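Local coordinates for peptidase S15/CocE/NonD (Thaumarchaeota archaeon SCGC AB-539-E09, PDB 4PF1), which acts as an aminopeptidase, a serine peptidase of the alpha/beta-hydrolase fold that probably removes residues from the N-terminal end of peptides, at residues L29-R34 / S80-M85; K55-T60 / A96-I101; D509-E514 / G522-M527. All coordinates share one frame; numbering follows the deposited sequence.

Overall arrangement
Interactions 1 and 2 lie at one end of the central mixed sheet of the alpha/beta-hydrolase domain, their centres about 12 Å apart. Their segments alternate along the chain, in the order 29-34, 55-60, 80-85, 96-101. They touch: Lys-55 of interaction 2 bonds to the backbone of Phe-30 and Asp-31 in interaction 1. They lie at the start of strand 32-40, the end of 46-54 and the starts of 60-67 and 100-105. Interaction 3 comes later, in the C-terminal non-catalytic domain, in a separate antiparallel sheet. Its centre is about 47 to 48 Å from the centres of the other two. Subunit packing relates it to interaction 1: Glu-514 of the second subunit bonds to Ser-80.

Interaction 1 (L29-R34 / S80-M85); sequences LFDYTR and SSSLSM
Asp-31 and Tyr-32 both place CG between the backbone N and the carbonyl carbon (chi1 69° and 70°). This turns the Asp-31 carboxylate to the backbone of Leu-83 and lets the Tyr-32 ring reach along 80-83. Leu-83 N donates to Asp-31 OD1 at 2.8 Å, on the syn lone pair. The other oxygen, OD2, takes a bond from a water 2.6 Å away, and that water also accepts from Ser-84 N. Tyr-32 OH donates to Ser-80 O at 3.0 Å, while Tyr-32 CD1 packs against Leu-83 CB. The contact joins the start of strand 32-40, outermost in its sheet within this chain, to the turn that leads into the short helix 83-86. Ser-80 shapes that turn: its OG accepts from Ser-82 N, an ST turn. The same OG bonds to Glu-514 of the second subunit. Within the turn, Ser-81 lies over a face of the Phe-30 ring. Its CA is 3.6 Å from the ring centroid, 6° off the normal, in a CH-pi contact. Ser-81 O accepts from Asp-31 N at 3.2 Å. Trp-225 of the third subunit meets the Phe-30 ring edge-to-face.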
ATOM      1  N   LEU A  29      13.477 -32.409  16.914  1.00 26.20           N
ATOM      2  CA  LEU A  29      14.305 -31.561  16.051  1.00 25.45           C
ATOM      3  C   LEU A  29      14.178 -30.066  16.438  1.00 25.56           C
ATOM      4  O   LEU A  29      14.744 -29.203  15.759  1.00 25.26           O
ATOM      5  CB  LEU A  29      13.919 -31.769  14.574  1.00 26.17           C
ATOM      6  CG  LEU A  29      15.070 -31.923  13.584  1.00 31.86           C
ATOM      7  CD1 LEU A  29      15.683 -33.332  13.655  1.00 32.69           C
ATOM      8  CD2 LEU A  29      14.600 -31.640  12.172  1.00 34.69           C
ATOM      9  N   PHE A  30      13.441 -29.766  17.530  1.00 18.78           N
ATOM     10  CA  PHE A  30      13.261 -28.390  18.011  1.00 16.88           C
ATOM     11  C   PHE A  30      14.493 -27.965  18.821  1.00 20.48           C
ATOM     12  O   PHE A  30      15.150 -28.816  19.424  1.00 20.52           O
ATOM     13  CB  PHE A  30      11.979 -28.263  18.873  1.00 17.57           C
ATOM     14  CG  PHE A  30      10.632 -28.286  18.168  1.00 18.13           C
ATOM     15  CD1 PHE A  30      10.445 -29.030  17.005  1.00 20.78           C
ATOM     16  CD2 PHE A  30       9.527 -27.653  18.725  1.00 19.43           C
ATOM     17  CE1 PHE A  30       9.195 -29.082  16.380  1.00 21.43           C
ATOM     18  CE2 PHE A  30       8.277 -27.704  18.099  1.00 21.90           C
ATOM     19  CZ  PHE A  30       8.119 -28.417  16.930  1.00 20.27           C
ATOM     20  N   ASP A  31      14.812 -26.662  18.844  1.00 16.09           N
ATOM     21  CA  ASP A  31      15.966 -26.195  19.619  1.00 15.72           C
ATOM     22  C   ASP A  31      15.559 -25.885  21.083  1.00 18.68           C
ATOM     23  O   ASP A  31      16.325 -25.260  21.819  1.00 18.41           O
ATOM     24  CB  ASP A  31      16.633 -24.977  18.941  1.00 17.23           C
ATOM     25  CG  ASP A  31      15.837 -23.680  18.943  1.00 24.76           C
ATOM     26  OD1 ASP A  31      14.679 -23.691  19.407  1.00 25.21           O
ATOM     27  OD2 ASP A  31      16.376 -22.658  18.484  1.00 31.04           O
ATOM     28  N   TYR A  32      14.351 -26.332  21.490  1.00 14.50           N
ATOM     29  CA  TYR A  32      13.806 -26.111  22.829  1.00 14.00           C
ATOM     30  C   TYR A  32      12.857 -27.244  23.225  1.00 18.43           C
ATOM     31  O   TYR A  32      12.284 -27.899  22.352  1.00 17.70           O
ATOM     32  CB  TYR A  32      13.069 -24.749  22.900  1.00 14.10           C
ATOM     33  CG  TYR A  32      11.769 -24.705  22.117  1.00 15.22           C
ATOM     34  CD1 TYR A  32      11.765 -24.473  20.743  1.00 16.69           C
ATOM     35  CD2 TYR A  32      10.541 -24.879  22.752  1.00 15.49           C
ATOM     36  CE1 TYR A  32      10.576 -24.447  20.016  1.00 16.76           C
ATOM     37  CE2 TYR A  32       9.344 -24.851  22.036  1.00 15.86           C
ATOM     38  CZ  TYR A  32       9.366 -24.626  20.669  1.00 22.43           C
ATOM     39  OH  TYR A  32       8.187 -24.582  19.960  1.00 21.30           O
ATOM     40  N   THR A  33      12.647 -27.434  24.541  1.00 15.52           N
ATOM     41  CA  THR A  33      11.704 -28.421  25.067  1.00 16.09           C
ATOM     42  C   THR A  33      10.533 -27.672  25.714  1.00 21.90           C
ATOM     43  O   THR A  33      10.742 -26.673  26.407  1.00 21.58           O
ATOM     44  CB  THR A  33      12.411 -29.387  26.029  1.00 23.74           C
ATOM     45  OG1 THR A  33      13.440 -30.069  25.315  1.00 25.54           O
ATOM     46  CG2 THR A  33      11.461 -30.412  26.643  1.00 22.66           C
ATOM     47  N   ARG A  34       9.305 -28.139  25.459  1.00 19.87           N
ATOM     48  CA  ARG A  34       8.094 -27.524  25.988  1.00 19.77           C
ATOM     49  C   ARG A  34       7.498 -28.400  27.094  1.00 24.86           C
ATOM     50  O   ARG A  34       7.014 -29.500  26.818  1.00 25.73           O
ATOM     51  CB  ARG A  34       7.082 -27.292  24.850  1.00 18.74           C
ATOM     52  CG  ARG A  34       5.845 -26.486  25.244  1.00 22.16           C
ATOM     53  CD  ARG A  34       4.879 -26.352  24.077  1.00 24.24           C
ATOM     54  NE  ARG A  34       5.392 -25.449  23.044  1.00 24.94           N
ATOM     55  CZ  ARG A  34       5.133 -24.146  22.994  1.00 32.37           C
ATOM     56  NH1 ARG A  34       4.348 -23.583  23.904  1.00 17.19           N
ATOM     57  NH2 ARG A  34       5.649 -23.398  22.029  1.00 13.91           N
ATOM     58  N   SER A  80       6.359 -22.645  15.464  1.00 14.19           N
ATOM     59  CA  SER A  80       7.713 -22.909  15.016  1.00 14.10           C
ATOM     60  C   SER A  80       8.478 -23.941  15.852  1.00 17.86           C
ATOM     61  O   SER A  80       8.124 -24.226  16.999  1.00 17.14           O
ATOM     62  CB  SER A  80       8.499 -21.601  14.991  1.00 16.41           C
ATOM     63  OG  SER A  80       9.876 -21.797  14.712  1.00 22.26           O
ATOM     64  N   SER A  81       9.565 -24.472  15.250  1.00 14.01           N
ATOM     65  CA  SER A  81      10.505 -25.408  15.858  1.00 13.89           C
ATOM     66  C   SER A  81      11.647 -24.635  16.532  1.00 18.47           C
ATOM     67  O   SER A  81      12.493 -25.233  17.203  1.00 18.32           O
ATOM     68  CB  SER A  81      11.059 -26.357  14.799  1.00 16.40           C
ATOM     69  OG  SER A  81      11.657 -25.648  13.726  1.00 21.43           O
ATOM     70  N   SER A  82      11.651 -23.299  16.361  1.00 15.54           N
ATOM     71  CA  SER A  82      12.667 -22.400  16.906  1.00 15.95           C
ATOM     72  C   SER A  82      12.119 -21.623  18.106  1.00 19.05           C
ATOM     73  O   SER A  82      11.017 -21.071  18.030  1.00 18.83           O
ATOM     74  CB  SER A  82      13.152 -21.437  15.824  1.00 20.19           C
ATOM     75  OG  SER A  82      14.124 -20.528  16.310  1.00 32.63           O
ATOM     76  N   LEU A  83      12.899 -21.569  19.208  1.00 14.73           N
ATOM     77  CA  LEU A  83      12.523 -20.864  20.442  1.00 13.83           C
ATOM     78  C   LEU A  83      12.356 -19.358  20.199  1.00 17.77           C
ATOM     79  O   LEU A  83      11.441 -18.743  20.750  1.00 17.05           O
ATOM     80  CB  LEU A  83      13.565 -21.119  21.558  1.00 13.77           C
ATOM     81  CG  LEU A  83      13.320 -20.416  22.914  1.00 17.83           C
ATOM     82  CD1 LEU A  83      12.030 -20.903  23.581  1.00 17.60           C
ATOM     83  CD2 LEU A  83      14.506 -20.587  23.839  1.00 19.55           C
ATOM     84  N   SER A  84      13.213 -18.783  19.338  1.00 14.72           N
ATOM     85  CA  SER A  84      13.195 -17.365  18.979  1.00 14.65           C
ATOM     86  C   SER A  84      11.868 -16.932  18.321  1.00 17.34           C
ATOM     87  O   SER A  84      11.508 -15.756  18.399  1.00 17.08           O
ATOM     88  CB  SER A  84      14.348 -17.059  18.026  1.00 18.78           C
ATOM     89  OG  SER A  84      14.271 -17.862  16.859  1.00 25.82           O
ATOM     90  N   MET A  85      11.159 -17.877  17.668  1.00 12.43           N
ATOM     91  CA  MET A  85       9.931 -17.605  16.913  1.00 11.21           C
ATOM     92  C   MET A  85       8.629 -17.851  17.700  1.00 14.90           C
ATOM     93  O   MET A  85       7.583 -17.343  17.290  1.00 14.51           O
ATOM     94  CB  MET A  85       9.905 -18.451  15.629  1.00 13.14           C
ATOM     95  CG  MET A  85      11.024 -18.131  14.654  1.00 16.06           C
ATOM     96  SD  MET A  85      10.819 -16.536  13.827  1.00 18.84           S
ATOM     97  CE  MET A  85       9.434 -16.899  12.726  1.00 15.33           C
TER
HETATM   98  O   HOH W   1      16.123 -20.112  18.933  1.00 32.27           O

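Interaction 2 (K55-T60 / A96-I101); sequences KGVQNT and AARYII
A Schellman motif ends helix 92-96 here, and the chain then turns into strand 100-105 of the central sheet. Arg-98 carries the positive phi of the motif. Its side chain meets the loop between strands 46-54 and 60-67, and its carbonyl meets Thr-60, where the second of these begins. The Arg-98 chain bends at chi3 (75°), which brings the guanidinium over to the loop. Lys-55 O lies at the guanidinium edge, 2.8 Å from Arg-98 NH1, in a weak bond. Val-57 lies over one face of the same group. Its CG2 is 3.5 Å from Arg-98 NH2, and the two side chains run past each other in opposite directions. The amine of Lys-55 bonds to Phe-30 O.

Thr-60 makes the second polar link. Its OG1 is anti to the backbone N (chi1 -166°) and donates to Arg-98 O at 2.8 Å. The hydroxyl approaches from above the carbonyl plane, 43° out of it. The other branch, Thr-60 CG2, packs on Ile-100 CD1 at 3.7 Å. A valine here would probably leave Arg-98 O without its hydroxyl donor and lose the polar tie between the start of strand 60-67 and the helix end. Ile-100 also packs on Ile-51 and Ile-53 of strand 46-54. Tyr-99 turns the other way, to helix 347-365, where its OH bonds to Asp-361. Strand 100-105 thus enters between strands 46-54 and 60-67, the 1-2-4-3 strand order typical of the alpha/beta-hydrolase fold.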
ATOM      1  N   LYS A  55      17.347 -26.283  24.429  1.00 20.37           N
ATOM      2  CA  LYS A  55      18.038 -27.577  24.417  1.00 21.00           C
ATOM      3  C   LYS A  55      19.548 -27.427  24.667  1.00 26.98           C
ATOM      4  O   LYS A  55      20.189 -26.543  24.099  1.00 26.53           O
ATOM      5  CB  LYS A  55      17.781 -28.330  23.104  1.00 22.63           C
ATOM      6  CG  LYS A  55      16.432 -29.038  23.071  1.00 29.14           C
ATOM      7  CD  LYS A  55      16.458 -30.255  22.161  1.00 34.98           C
ATOM      8  CE  LYS A  55      15.176 -31.049  22.234  1.00 43.46           C
ATOM      9  NZ  LYS A  55      14.159 -30.557  21.271  1.00 47.12           N
ATOM     10  N   GLY A  56      20.075 -28.280  25.548  1.00 25.56           N
ATOM     11  CA  GLY A  56      21.493 -28.328  25.898  1.00 26.28           C
ATOM     12  C   GLY A  56      21.939 -27.376  26.996  1.00 30.79           C
ATOM     13  O   GLY A  56      23.073 -27.476  27.474  1.00 31.33           O
ATOM     14  N   VAL A  57      21.059 -26.450  27.410  1.00 26.56           N
ATOM     15  CA  VAL A  57      21.391 -25.449  28.421  1.00 26.14           C
ATOM     16  C   VAL A  57      21.369 -26.047  29.847  1.00 30.02           C
ATOM     17  O   VAL A  57      20.677 -27.034  30.110  1.00 29.89           O
ATOM     18  CB  VAL A  57      20.483 -24.192  28.297  1.00 29.47           C
ATOM     19  CG1 VAL A  57      19.145 -24.385  29.009  1.00 29.08           C
ATOM     20  CG2 VAL A  57      21.196 -22.940  28.801  1.00 29.24           C
ATOM     21  N   GLN A  58      22.159 -25.444  30.745  1.00 26.43           N
ATOM     22  CA  GLN A  58      22.260 -25.807  32.158  1.00 26.17           C
ATOM     23  C   GLN A  58      22.655 -24.573  32.973  1.00 29.06           C
ATOM     24  O   GLN A  58      23.275 -23.651  32.431  1.00 28.32           O
ATOM     25  CB  GLN A  58      23.247 -26.977  32.384  1.00 28.01           C
ATOM     26  CG  GLN A  58      24.655 -26.765  31.828  1.00 40.14           C
ATOM     27  CD  GLN A  58      25.507 -27.996  32.027  1.00 56.28           C
ATOM     28  OE1 GLN A  58      26.141 -28.185  33.070  1.00 51.03           O
ATOM     29  NE2 GLN A  58      25.528 -28.871  31.033  1.00 47.60           N
ATOM     30  N   ASN A  59      22.248 -24.537  34.261  1.00 25.35           N
ATOM     31  CA  ASN A  59      22.522 -23.441  35.204  1.00 25.01           C
ATOM     32  C   ASN A  59      22.128 -22.056  34.611  1.00 26.10           C
ATOM     33  O   ASN A  59      22.887 -21.089  34.727  1.00 25.73           O
ATOM     34  CB  ASN A  59      24.004 -23.463  35.638  1.00 27.36           C
ATOM     35  CG  ASN A  59      24.263 -22.859  36.996  1.00 50.01           C
ATOM     36  OD1 ASN A  59      23.597 -23.178  37.989  1.00 46.48           O
ATOM     37  ND2 ASN A  59      25.281 -22.018  37.079  1.00 40.71           N
ATOM     38  N   THR A  60      20.941 -21.981  33.973  1.00 20.58           N
ATOM     39  CA  THR A  60      20.435 -20.745  33.352  1.00 19.32           C
ATOM     40  C   THR A  60      19.243 -20.182  34.178  1.00 22.04           C
ATOM     41  O   THR A  60      18.485 -20.962  34.757  1.00 21.92           O
ATOM     42  CB  THR A  60      20.077 -21.001  31.852  1.00 24.68           C
ATOM     43  OG1 THR A  60      19.897 -19.764  31.167  1.00 24.50           O
ATOM     44  CG2 THR A  60      18.849 -21.879  31.664  1.00 20.03           C
ATOM     45  N   ALA A  96      17.575 -15.243  23.369  1.00 15.92           N
ATOM     46  CA  ALA A  96      18.923 -15.214  22.784  1.00 16.15           C
ATOM     47  C   ALA A  96      19.990 -15.545  23.841  1.00 20.41           C
ATOM     48  O   ALA A  96      20.990 -16.189  23.518  1.00 19.77           O
ATOM     49  CB  ALA A  96      19.201 -13.851  22.166  1.00 16.68           C
ATOM     50  N   ALA A  97      19.742 -15.144  25.113  1.00 17.43           N
ATOM     51  CA  ALA A  97      20.626 -15.419  26.255  1.00 17.80           C
ATOM     52  C   ALA A  97      20.427 -16.856  26.778  1.00 22.22           C
ATOM     53  O   ALA A  97      21.150 -17.294  27.675  1.00 22.08           O
ATOM     54  CB  ALA A  97      20.364 -14.414  27.369  1.00 18.51           C
ATOM     55  N   ARG A  98      19.439 -17.582  26.200  1.00 18.87           N
ATOM     56  CA  ARG A  98      19.086 -18.974  26.510  1.00 18.64           C
ATOM     57  C   ARG A  98      18.561 -19.138  27.957  1.00 21.05           C
ATOM     58  O   ARG A  98      18.877 -20.120  28.636  1.00 20.58           O
ATOM     59  CB  ARG A  98      20.248 -19.941  26.202  1.00 19.78           C
ATOM     60  CG  ARG A  98      20.684 -19.891  24.736  1.00 29.76           C
ATOM     61  CD  ARG A  98      21.889 -20.762  24.456  1.00 38.84           C
ATOM     62  NE  ARG A  98      21.537 -22.181  24.412  1.00 48.84           N
ATOM     63  CZ  ARG A  98      22.156 -23.126  25.114  1.00 61.43           C
ATOM     64  NH1 ARG A  98      21.772 -24.392  25.015  1.00 44.32           N
ATOM     65  NH2 ARG A  98      23.169 -22.814  25.913  1.00 51.30           N
ATOM     66  N   TYR A  99      17.704 -18.193  28.391  1.00 16.68           N
ATOM     67  CA  TYR A  99      16.995 -18.257  29.676  1.00 15.95           C
ATOM     68  C   TYR A  99      15.889 -19.288  29.565  1.00 19.21           C
ATOM     69  O   TYR A  99      15.448 -19.593  28.452  1.00 18.94           O
ATOM     70  CB  TYR A  99      16.334 -16.888  29.992  1.00 16.81           C
ATOM     71  CG  TYR A  99      17.194 -15.826  30.649  1.00 17.86           C
ATOM     72  CD1 TYR A  99      18.553 -15.724  30.364  1.00 19.87           C
ATOM     73  CD2 TYR A  99      16.625 -14.849  31.459  1.00 18.01           C
ATOM     74  CE1 TYR A  99      19.338 -14.720  30.930  1.00 19.98           C
ATOM     75  CE2 TYR A  99      17.395 -13.831  32.016  1.00 18.95           C
ATOM     76  CZ  TYR A  99      18.752 -13.772  31.751  1.00 25.71           C
ATOM     77  OH  TYR A  99      19.521 -12.791  32.326  1.00 28.26           O
ATOM     78  N   ILE A 100      15.369 -19.760  30.700  1.00 14.76           N
ATOM     79  CA  ILE A 100      14.178 -20.595  30.685  1.00 13.87           C
ATOM     80  C   ILE A 100      12.997 -19.615  30.685  1.00 17.58           C
ATOM     81  O   ILE A 100      12.953 -18.715  31.527  1.00 16.46           O
ATOM     82  CB  ILE A 100      14.152 -21.610  31.869  1.00 16.76           C
ATOM     83  CG1 ILE A 100      15.152 -22.763  31.623  1.00 17.01           C
ATOM     84  CG2 ILE A 100      12.734 -22.155  32.101  1.00 16.83           C
ATOM     85  CD1 ILE A 100      15.738 -23.394  32.894  1.00 21.28           C
ATOM     86  N   ILE A 101      12.113 -19.715  29.683  1.00 14.81           N
ATOM     87  CA  ILE A 101      10.975 -18.801  29.568  1.00 14.38           C
ATOM     88  C   ILE A 101       9.707 -19.521  30.029  1.00 18.21           C
ATOM     89  O   ILE A 101       9.365 -20.584  29.500  1.00 18.07           O
ATOM     90  CB  ILE A 101      10.850 -18.214  28.136  1.00 16.99           C
ATOM     91  CG1 ILE A 101      12.163 -17.490  27.730  1.00 17.08           C
ATOM     92  CG2 ILE A 101       9.640 -17.263  28.037  1.00 17.02           C
ATOM     93  CD1 ILE A 101      12.500 -17.559  26.293  1.00 22.98           C
TER

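Interaction 3 (D509-E514 / G522-M527); sequences DVWPDE and GGYQQM
Trp-511 and Tyr-524 lie side by side and point the same way. Tyr-524 CD2 sits over a face of the indole, 3.5 Å from Trp-511 CD1. The five-membered ring and the phenol are oblique, their planes 43° apart. At the indole edge, Trp-511 NE1 donates to Gln-526 OE1 at 3.2 Å. The acceptor lies in the indole plane and offers a lone pair, and the bond is nearly straight at 168°. It probably limits the rotation of both the indole and the amide. A bend at chi2 of Gln-526 (-140°) sets the amide there, while its CB lies over a face of the Tyr-524 ring.

The backbone holds these groups in register. Trp-511 N donates to Tyr-524 O at 2.8 Å. Asp-509 and Gln-526 form an antiparallel hydrogen-bonded pair, with Asp-509 N to Gln-526 O at 2.9 Å and a weak return bond. Beyond the strands, Gly-523 N donates to Pro-512 O at 3.0 Å. Gly-523 has positive phi, and a side chain on Gly-522 would probably run into Asp-513 O.

Further out, Asp-509 bonds to His-564 and His-570, and Tyr-524 OH to Val-458 O. Asp-513 makes a salt bridge to Arg-237 of the fourth subunit. Strand 502-510 lies between strand 571-577 and strand 525-534, outermost within this chain, with Gln-525 packed on helix 462-465 and the side chains of Trp-511 and Tyr-524 on Leu-341 of strand 341-342.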
ATOM      1  N   ASP A 509       1.839  19.828  19.524  1.00 11.17           N
ATOM      2  CA  ASP A 509       2.970  20.393  18.819  1.00 10.83           C
ATOM      3  C   ASP A 509       2.520  20.620  17.382  1.00 14.72           C
ATOM      4  O   ASP A 509       2.278  19.652  16.659  1.00 14.21           O
ATOM      5  CB  ASP A 509       4.207  19.469  18.893  1.00 11.92           C
ATOM      6  CG  ASP A 509       5.439  19.998  18.154  1.00 14.85           C
ATOM      7  OD1 ASP A 509       5.273  20.613  17.081  1.00 14.04           O
ATOM      8  OD2 ASP A 509       6.562  19.749  18.624  1.00 18.71           O
ATOM      9  N   VAL A 510       2.345  21.886  16.986  1.00 11.72           N
ATOM     10  CA  VAL A 510       1.949  22.234  15.620  1.00 11.56           C
ATOM     11  C   VAL A 510       3.207  22.281  14.758  1.00 16.27           C
ATOM     12  O   VAL A 510       4.072  23.129  14.975  1.00 16.40           O
ATOM     13  CB  VAL A 510       1.149  23.566  15.529  1.00 14.93           C
ATOM     14  CG1 VAL A 510       0.609  23.789  14.119  1.00 14.59           C
ATOM     15  CG2 VAL A 510       0.020  23.602  16.545  1.00 14.40           C
ATOM     16  N   TRP A 511       3.310  21.364  13.793  1.00 13.03           N
ATOM     17  CA  TRP A 511       4.450  21.289  12.886  1.00 13.48           C
ATOM     18  C   TRP A 511       4.464  22.531  11.966  1.00 17.88           C
ATOM     19  O   TRP A 511       3.410  23.152  11.786  1.00 18.22           O
ATOM     20  CB  TRP A 511       4.399  19.976  12.084  1.00 12.18           C
ATOM     21  CG  TRP A 511       4.805  18.765  12.888  1.00 13.29           C
ATOM     22  CD1 TRP A 511       4.283  18.358  14.084  1.00 15.90           C
ATOM     23  CD2 TRP A 511       5.819  17.810  12.547  1.00 13.38           C
ATOM     24  NE1 TRP A 511       4.907  17.211  14.506  1.00 15.07           N
ATOM     25  CE2 TRP A 511       5.856  16.851  13.584  1.00 16.94           C
ATOM     26  CE3 TRP A 511       6.699  17.665  11.457  1.00 15.16           C
ATOM     27  CZ2 TRP A 511       6.737  15.759  13.566  1.00 16.48           C
ATOM     28  CZ3 TRP A 511       7.571  16.583  11.441  1.00 16.75           C
ATOM     29  CH2 TRP A 511       7.582  15.643  12.483  1.00 17.14           C
ATOM     30  N   PRO A 512       5.639  22.960  11.427  1.00 13.38           N
ATOM     31  CA  PRO A 512       5.654  24.168  10.575  1.00 13.11           C
ATOM     32  C   PRO A 512       4.753  24.051   9.344  1.00 16.31           C
ATOM     33  O   PRO A 512       4.361  22.940   8.966  1.00 14.79           O
ATOM     34  CB  PRO A 512       7.128  24.299  10.166  1.00 15.13           C
ATOM     35  CG  PRO A 512       7.884  23.523  11.189  1.00 19.71           C
ATOM     36  CD  PRO A 512       6.992  22.382  11.561  1.00 14.92           C
ATOM     37  N   ASP A 513       4.412  25.215   8.729  1.00 14.03           N
ATOM     38  CA  ASP A 513       3.560  25.322   7.532  1.00 14.29           C
ATOM     39  C   ASP A 513       4.048  24.386   6.426  1.00 18.17           C
ATOM     40  O   ASP A 513       3.239  23.707   5.790  1.00 16.85           O
ATOM     41  CB  ASP A 513       3.523  26.777   7.025  1.00 16.47           C
ATOM     42  CG  ASP A 513       2.881  27.772   7.980  1.00 25.62           C
ATOM     43  OD1 ASP A 513       2.266  27.328   8.984  1.00 24.67           O
ATOM     44  OD2 ASP A 513       2.968  28.988   7.712  1.00 31.79           O
ATOM     45  N   GLU A 514       5.378  24.337   6.227  1.00 15.63           N
ATOM     46  CA  GLU A 514       6.045  23.448   5.279  1.00 15.92           C
ATOM     47  C   GLU A 514       7.163  22.694   6.000  1.00 20.23           C
ATOM     48  O   GLU A 514       7.882  23.286   6.811  1.00 19.48           O
ATOM     49  CB  GLU A 514       6.581  24.225   4.068  1.00 17.95           C
ATOM     50  CG  GLU A 514       5.485  24.650   3.104  1.00 26.44           C
ATOM     51  CD  GLU A 514       5.967  25.194   1.773  1.00 41.03           C
ATOM     52  OE1 GLU A 514       6.677  26.224   1.775  1.00 19.87           O
ATOM     53  OE2 GLU A 514       5.585  24.624   0.726  1.00 39.26           O
ATOM     54  N   GLY A 522       3.070  19.072   6.877  1.00 14.66           N
ATOM     55  CA  GLY A 522       2.913  20.516   7.014  1.00 14.46           C
ATOM     56  C   GLY A 522       1.593  20.887   7.663  1.00 17.83           C
ATOM     57  O   GLY A 522       0.532  20.455   7.202  1.00 17.01           O
ATOM     58  N   GLY A 523       1.671  21.641   8.764  1.00 13.99           N
ATOM     59  CA  GLY A 523       0.504  22.086   9.523  1.00 13.26           C
ATOM     60  C   GLY A 523      -0.011  21.094  10.547  1.00 16.38           C
ATOM     61  O   GLY A 523      -0.903  21.423  11.333  1.00 15.77           O
ATOM     62  N   TYR A 524       0.557  19.873  10.549  1.00 13.27           N
ATOM     63  CA  TYR A 524       0.206  18.745  11.413  1.00 12.88           C
ATOM     64  C   TYR A 524       0.118  19.165  12.893  1.00 16.16           C
ATOM     65  O   TYR A 524       1.080  19.686  13.465  1.00 15.72           O
ATOM     66  CB  TYR A 524       1.229  17.607  11.181  1.00 14.20           C
ATOM     67  CG  TYR A 524       1.236  16.425  12.131  1.00 15.85           C
ATOM     68  CD1 TYR A 524       0.045  15.824  12.540  1.00 17.45           C
ATOM     69  CD2 TYR A 524       2.429  15.794  12.475  1.00 16.75           C
ATOM     70  CE1 TYR A 524       0.049  14.690  13.356  1.00 18.00           C
ATOM     71  CE2 TYR A 524       2.444  14.650  13.269  1.00 17.28           C
ATOM     72  CZ  TYR A 524       1.253  14.104  13.715  1.00 24.19           C
ATOM     73  OH  TYR A 524       1.284  12.985  14.513  1.00 21.48           O
ATOM     74  N   GLN A 525      -1.083  19.004  13.469  1.00 11.96           N
ATOM     75  CA  GLN A 525      -1.375  19.320  14.864  1.00 11.43           C
ATOM     76  C   GLN A 525      -1.216  18.047  15.697  1.00 14.72           C
ATOM     77  O   GLN A 525      -2.202  17.420  16.103  1.00 13.81           O
ATOM     78  CB  GLN A 525      -2.784  19.924  15.007  1.00 12.39           C
ATOM     79  CG  GLN A 525      -2.874  21.371  14.522  1.00 18.68           C
ATOM     80  CD  GLN A 525      -4.239  21.984  14.739  1.00 24.18           C
ATOM     81  OE1 GLN A 525      -5.045  21.509  15.538  1.00 16.52           O
ATOM     82  NE2 GLN A 525      -4.505  23.095  14.067  1.00 13.67           N
ATOM     83  N   GLN A 526       0.044  17.642  15.896  1.00 10.72           N
ATOM     84  CA  GLN A 526       0.414  16.423  16.604  1.00  9.93           C
ATOM     85  C   GLN A 526       0.072  16.503  18.083  1.00 13.74           C
ATOM     86  O   GLN A 526       0.693  17.281  18.814  1.00 13.16           O
ATOM     87  CB  GLN A 526       1.919  16.159  16.433  1.00 11.07           C
ATOM     88  CG  GLN A 526       2.401  14.852  17.069  1.00 16.65           C
ATOM     89  CD  GLN A 526       3.733  15.015  17.751  1.00 26.82           C
ATOM     90  OE1 GLN A 526       4.702  15.543  17.179  1.00 20.60           O
ATOM     91  NE2 GLN A 526       3.814  14.558  18.990  1.00 13.56           N
ATOM     92  N   MET A 527      -0.870  15.653  18.543  1.00 10.82           N
ATOM     93  CA  MET A 527      -1.198  15.579  19.962  1.00 10.53           C
ATOM     94  C   MET A 527       0.024  15.045  20.712  1.00 14.28           C
ATOM     95  O   MET A 527       0.714  14.155  20.201  1.00 13.70           O
ATOM     96  CB  MET A 527      -2.437  14.712  20.207  1.00 12.30           C
ATOM     97  CG  MET A 527      -3.079  14.974  21.561  1.00 15.72           C
ATOM     98  SD  MET A 527      -4.816  14.494  21.629  1.00 19.26           S
ATOM     99  CE  MET A 527      -4.647  12.693  21.711  1.00 15.28           C
TER